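Local coordinates for tetraacyldisaccharide 4'-kinase (Aquifex aeolicus, PDB 4EHX), which probably transfers the gamma-phosphate of ATP to the 4'-position of a tetraacyldisaccharide 1-phosphate, forming lipid IVA in the last step of lipid IVA synthesis, at residues C209-S214 / F292-K297; D222-R227 / I274-P279. One frame throughout, in Å; residues are numbered along the deposited sequence.

Interaction 1 (C209-S214 / F292-K297)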
loop_
_atom_site.group_PDB
_atom_site.type_symbol
_atom_site.label_atom_id
_atom_site.label_comp_id
_atom_site.label_asym_id
_atom_site.label_seq_id
_atom_site.Cartn_x
_atom_site.Cartn_y
_atom_site.Cartn_z
ATOM N N CYS A 209 -1.852 13.835 -10.349
ATOM C CA CYS A 209 -0.861 14.885 -10.143
ATOM C C CYS A 209 0.043 15.088 -11.352
ATOM O O CYS A 209 0.115 16.181 -11.925
ATOM C CB CYS A 209 0.009 14.541 -8.932
ATOM S SG CYS A 209 1.220 15.830 -8.538
ATOM N N CYS A 210 0.735 14.020 -11.736
ATOM C CA CYS A 210 1.815 14.111 -12.704
ATOM C C CYS A 210 2.291 12.701 -13.004
ATOM O O CYS A 210 1.633 11.728 -12.636
ATOM C CB CYS A 210 2.988 14.851 -12.072
ATOM S SG CYS A 210 3.502 14.081 -10.534
ATOM N N LEU A 211 3.440 12.594 -13.664
ATOM C CA LEU A 211 4.013 11.290 -13.986
ATOM C C LEU A 211 5.179 10.894 -13.084
ATOM O O LEU A 211 5.819 11.743 -12.457
ATOM C CB LEU A 211 4.490 11.311 -15.442
ATOM C CG LEU A 211 3.482 11.672 -16.526
ATOM C CD1 LEU A 211 4.178 11.765 -17.896
ATOM C CD2 LEU A 211 2.339 10.656 -16.556
ATOM N N LEU A 212 5.439 9.594 -13.007
ATOM C CA LEU A 212 6.685 9.102 -12.442
ATOM C C LEU A 212 7.533 8.591 -13.597
ATOM O O LEU A 212 7.046 7.795 -14.407
ATOM C CB LEU A 212 6.411 7.952 -11.480
ATOM C CG LEU A 212 5.732 8.352 -10.172
ATOM C CD1 LEU A 212 5.395 7.123 -9.349
ATOM C CD2 LEU A 212 6.640 9.288 -9.401
ATOM N N ASN A 213 8.783 9.036 -13.689
ATOM C CA ASN A 213 9.683 8.462 -14.683
ATOM C C ASN A 213 10.269 7.139 -14.175
ATOM O O ASN A 213 9.885 6.657 -13.110
ATOM C CB ASN A 213 10.755 9.456 -15.160
ATOM C CG ASN A 213 11.759 9.828 -14.075
ATOM O OD1 ASN A 213 11.908 9.125 -13.081
ATOM N ND2 ASN A 213 12.472 10.930 -14.285
ATOM N N SER A 214 11.163 6.537 -14.951
ATOM C CA SER A 214 11.690 5.217 -14.603
ATOM C C SER A 214 12.673 5.267 -13.426
ATOM O O SER A 214 12.986 4.236 -12.835
ATOM C CB SER A 214 12.333 4.548 -15.820
ATOM O OG SER A 214 13.399 5.328 -16.320
ATOM N N PHE A 292 6.887 5.633 -18.308
ATOM C CA PHE A 292 6.368 6.388 -17.167
ATOM C C PHE A 292 5.158 5.709 -16.531
ATOM O O PHE A 292 4.504 4.868 -17.153
ATOM C CB PHE A 292 5.942 7.792 -17.623
ATOM C CG PHE A 292 7.031 8.561 -18.315
ATOM C CD1 PHE A 292 7.266 8.389 -19.670
ATOM C CD2 PHE A 292 7.825 9.448 -17.609
ATOM C CE1 PHE A 292 8.279 9.085 -20.306
ATOM C CE2 PHE A 292 8.836 10.155 -18.242
ATOM C CZ PHE A 292 9.066 9.967 -19.591
ATOM N N ALA A 293 4.860 6.096 -15.292
ATOM C CA ALA A 293 3.631 5.693 -14.613
ATOM C C ALA A 293 2.839 6.942 -14.223
ATOM O O ALA A 293 3.374 8.044 -14.208
ATOM C CB ALA A 293 3.945 4.837 -13.370
ATOM N N LEU A 294 1.558 6.773 -13.930
ATOM C CA LEU A 294 0.757 7.890 -13.476
ATOM C C LEU A 294 1.008 8.125 -11.986
ATOM O O LEU A 294 1.221 7.183 -11.218
ATOM C CB LEU A 294 -0.719 7.618 -13.729
ATOM C CG LEU A 294 -1.101 7.211 -15.155
ATOM C CD1 LEU A 294 -2.590 6.888 -15.241
ATOM C CD2 LEU A 294 -0.728 8.300 -16.142
ATOM N N ASN A 295 0.992 9.386 -11.580
ATOM C CA ASN A 295 1.200 9.718 -10.178
ATOM C C ASN A 295 -0.012 10.444 -9.627
ATOM O O ASN A 295 -0.418 11.487 -10.143
ATOM C CB ASN A 295 2.465 10.564 -10.008
ATOM C CG ASN A 295 2.954 10.608 -8.568
ATOM O OD1 ASN A 295 2.456 9.886 -7.701
ATOM N ND2 ASN A 295 3.949 11.441 -8.313
ATOM N N PHE A 296 -0.601 9.867 -8.590
ATOM C CA PHE A 296 -1.731 10.466 -7.907
ATOM C C PHE A 296 -1.295 10.970 -6.537
ATOM O O PHE A 296 -0.325 10.475 -5.967
ATOM C CB PHE A 296 -2.856 9.442 -7.772
ATOM C CG PHE A 296 -3.506 9.103 -9.073
ATOM C CD1 PHE A 296 -2.888 8.248 -9.968
ATOM C CD2 PHE A 296 -4.731 9.655 -9.415
ATOM C CE1 PHE A 296 -3.487 7.943 -11.178
ATOM C CE2 PHE A 296 -5.333 9.355 -10.616
ATOM C CZ PHE A 296 -4.706 8.498 -11.505
ATOM N N LYS A 297 -1.996 11.975 -6.023
ATOM C CA LYS A 297 -1.699 12.498 -4.698
ATOM C C LYS A 297 -2.925 12.303 -3.828
ATOM O O LYS A 297 -4.049 12.342 -4.330
ATOM C CB LYS A 297 -1.312 13.980 -4.766
ATOM C CG LYS A 297 0.068 14.237 -5.369
ATOM C CD LYS A 297 1.165 13.595 -4.528
ATOM C CE LYS A 297 2.523 13.683 -5.209
ATOM N NZ LYS A 297 2.965 15.083 -5.427
#

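Interaction 2 (D222-R227 / I274-P279)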
loop_
_atom_site.group_PDB
_atom_site.type_symbol
_atom_site.label_atom_id
_atom_site.label_comp_id
_atom_site.label_asym_id
_atom_site.label_seq_id
_atom_site.Cartn_x
_atom_site.Cartn_y
_atom_site.Cartn_z
ATOM N N ASP A 222 2.833 17.237 -18.760
ATOM C CA ASP A 222 2.854 18.086 -19.950
ATOM C C ASP A 222 3.475 17.351 -21.129
ATOM O O ASP A 222 3.049 17.522 -22.272
ATOM C CB ASP A 222 3.630 19.377 -19.681
ATOM C CG ASP A 222 2.818 20.396 -18.901
ATOM O OD1 ASP A 222 1.584 20.451 -19.090
ATOM O OD2 ASP A 222 3.418 21.147 -18.102
ATOM N N ILE A 223 4.481 16.530 -20.838
ATOM C CA ILE A 223 5.209 15.789 -21.866
ATOM C C ILE A 223 4.288 14.941 -22.752
ATOM O O ILE A 223 4.675 14.517 -23.842
ATOM C CB ILE A 223 6.305 14.902 -21.237
ATOM C CG1 ILE A 223 7.212 15.745 -20.336
ATOM C CG2 ILE A 223 7.126 14.219 -22.314
ATOM C CD1 ILE A 223 8.333 14.963 -19.671
ATOM N N LEU A 224 3.063 14.717 -22.289
ATOM C CA LEU A 224 2.107 13.888 -23.015
ATOM C C LEU A 224 1.278 14.666 -24.028
ATOM O O LEU A 224 0.626 14.070 -24.886
ATOM C CB LEU A 224 1.175 13.175 -22.038
ATOM C CG LEU A 224 1.873 12.159 -21.135
ATOM C CD1 LEU A 224 0.855 11.384 -20.313
ATOM C CD2 LEU A 224 2.724 11.223 -21.986
ATOM N N LYS A 225 1.289 15.990 -23.926
ATOM C CA LYS A 225 0.499 16.815 -24.833
ATOM C C LYS A 225 0.991 16.664 -26.272
ATOM O O LYS A 225 2.195 16.688 -26.534
ATOM C CB LYS A 225 0.528 18.284 -24.401
ATOM C CG LYS A 225 -0.526 19.145 -25.082
ATOM C CD LYS A 225 -0.491 20.580 -24.579
ATOM C CE LYS A 225 0.771 21.295 -25.032
ATOM N NZ LYS A 225 0.831 21.427 -26.516
ATOM N N GLU A 226 0.044 16.494 -27.192
ATOM C CA GLU A 226 0.338 16.339 -28.618
ATOM C C GLU A 226 1.127 15.055 -28.895
ATOM O O GLU A 226 1.733 14.907 -29.960
ATOM C CB GLU A 226 1.205 17.493 -29.133
ATOM C CG GLU A 226 0.613 18.877 -28.883
ATOM C CD GLU A 226 -0.789 19.026 -29.442
ATOM O OE1 GLU A 226 -1.066 18.465 -30.523
ATOM O OE2 GLU A 226 -1.620 19.697 -28.793
ATOM N N ARG A 227 1.108 14.129 -27.940
ATOM C CA ARG A 227 1.782 12.847 -28.106
ATOM C C ARG A 227 0.731 11.767 -27.842
ATOM O O ARG A 227 -0.080 11.892 -26.924
ATOM C CB ARG A 227 2.976 12.630 -27.163
ATOM C CG ARG A 227 4.118 13.639 -27.271
ATOM C CD ARG A 227 4.891 13.467 -28.576
ATOM N NE ARG A 227 5.144 12.054 -28.873
ATOM C CZ ARG A 227 6.319 11.443 -28.721
ATOM N NH1 ARG A 227 7.379 12.112 -28.291
ATOM N NH2 ARG A 227 6.440 10.156 -29.012
ATOM N N ILE A 274 6.733 7.045 -26.422
ATOM C CA ILE A 274 6.465 7.188 -24.998
ATOM C C ILE A 274 5.542 6.083 -24.516
ATOM O O ILE A 274 4.534 5.791 -25.150
ATOM C CB ILE A 274 5.813 8.541 -24.674
ATOM C CG1 ILE A 274 6.746 9.678 -25.096
ATOM C CG2 ILE A 274 5.467 8.618 -23.173
ATOM C CD1 ILE A 274 6.154 11.059 -24.909
ATOM N N TYR A 275 5.905 5.468 -23.392
ATOM C CA TYR A 275 5.120 4.381 -22.824
ATOM C C TYR A 275 4.567 4.763 -21.461
ATOM O O TYR A 275 5.215 5.475 -20.685
ATOM C CB TYR A 275 5.959 3.105 -22.678
ATOM C CG TYR A 275 6.490 2.573 -23.989
ATOM C CD1 TYR A 275 7.631 3.106 -24.561
ATOM C CD2 TYR A 275 5.842 1.544 -24.653
ATOM C CE1 TYR A 275 8.116 2.629 -25.776
ATOM C CE2 TYR A 275 6.315 1.060 -25.860
ATOM C CZ TYR A 275 7.452 1.608 -26.416
ATOM O OH TYR A 275 7.911 1.118 -27.609
ATOM N N LEU A 276 3.368 4.268 -21.180
ATOM C CA LEU A 276 2.773 4.361 -19.850
ATOM C C LEU A 276 2.490 2.965 -19.334
ATOM O O LEU A 276 2.020 2.106 -20.077
ATOM C CB LEU A 276 1.471 5.168 -19.886
ATOM C CG LEU A 276 1.641 6.618 -20.333
ATOM C CD1 LEU A 276 0.341 7.388 -20.152
ATOM C CD2 LEU A 276 2.778 7.264 -19.550
ATOM N N THR A 277 2.792 2.740 -18.062
ATOM C CA THR A 277 2.525 1.458 -17.431
ATOM C C THR A 277 2.251 1.714 -15.951
ATOM O O THR A 277 2.120 2.875 -15.537
ATOM C CB THR A 277 3.698 0.471 -17.622
ATOM O OG1 THR A 277 3.347 -0.809 -17.082
ATOM C CG2 THR A 277 4.978 0.996 -16.934
ATOM N N THR A 278 2.137 0.648 -15.163
ATOM C CA THR A 278 1.851 0.791 -13.733
ATOM C C THR A 278 3.143 0.859 -12.925
ATOM O O THR A 278 4.181 0.387 -13.369
ATOM C CB THR A 278 1.009 -0.387 -13.186
ATOM O OG1 THR A 278 1.810 -1.578 -13.156
ATOM C CG2 THR A 278 -0.228 -0.624 -14.051
ATOM N N PRO A 279 3.080 1.432 -11.712
ATOM C CA PRO A 279 4.301 1.488 -10.894
ATOM C C PRO A 279 4.895 0.104 -10.611
ATOM O O PRO A 279 6.120 -0.042 -10.587
ATOM C CB PRO A 279 3.823 2.168 -9.610
ATOM C CG PRO A 279 2.689 3.056 -10.081
ATOM C CD PRO A 279 1.990 2.245 -11.148
HETATM O O HOH W 1 4.690 7.572 -28.382
#

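Interaction 1 (C209-S214 / F292-K297)
L212 and A293 face each other as an antiparallel hydrogen-bonded pair, with L212 N to A293 O at 2.8 Å and A293 N to L212 O at 2.9 Å. One residue on, L211 and L294 form a non-hydrogen-bonded pair, their side chains diverging except where the CD2 methyls of L211 and L294 meet at 3.9 Å. Beyond it the register slips: N295 O accepts from both C209 N, at 2.8 Å and in the carbonyl plane, and C210 N, at 3.2 Å and tilted out of it. N295 N returns a bond to C210 O. With its CG anti to the backbone N (chi1 -164°), N295 brings ND2 to 3.5 Å from C210 SG, and L212 CD2 lies against the same amide. At the far end of the bulge the bent K297 chain runs alongside C209, its CG 3.6 Å from C209 CB. The F292 ring leans obliquely on the backbone of N213, CD2 to N213 CA 3.6 Å, while L212 O sits at the ring's edge. A leucine in place of F292 lacks the outer ring atoms and would probably leave N213 CB without the CE2 atom it packs on. Farther out, N213 OD1 accepts from E217 N, strand 218-219 covers L211 on the other edge of its strand, and helix 237-248 packs on L294. A glycerol, probably from the crystallisation liquor, lies beside the N295 side chain. C209 and C210 opposite N295 make a classic beta bulge, here in the antiparallel pairing of strands 201-212 and 291-300 of this atypical P-loop kinase.

Interaction 2 (D222-R227 / I274-P279)
L224 and R227 both pack on I274, gripping it at CG2 and at CD1 respectively. L224 divides its two methyls: CD2 lies 4.0 Å from I274 CG2, and CD1 meets L276 CD1 tip to tip at the same separation. The R227 side chain crosses that of I274 at about a right angle, and its bends at chi2 and chi3 (-71° and -44°) fold the guanidinium back over the isoleucine. I274 CD1 then rests on one face of that group, 3.7 Å from R227 NH1 and offset toward its rim, a van der Waals contact of a methyl with no hydrogen bond. The motif here is a short 3-10 segment running into a type II beta turn, L224 to R227, closed by R227 N to L224 O at 3.1 Å; it leads into strand 229-233, the parallel neighbour of strand 275-277. Toward solvent the contact thins out. I223 is exposed, and its side chain comes no nearer than 4.2 Å, CG2 to I274 CD1, while the turn's corner is poorly ordered. A water accepts from I274 N at 2.9 Å and, weakly, from R227 NH2, whose firmer bond goes to G272 O.

Interactions 1 and 2 meet at F292, their centres about 9 Å apart. Strand 275-277 runs parallel to strand 291-300, and probable backbone bonds join them: F292 N to Y275 O and F292 O to T277 N, each 2.9 Å. F292 CB also packs on L276 CD2 at 3.7 Å. F292 thus has 209-214 on one edge of its strand and 274-279 on the other. L224 of interaction 2 touches L211 of interaction 1, a second link between them. The predicted ATP site lies nearer interaction 1, with the side chains of L212 and T52 about 9 Å apart; interaction 2 is away from it.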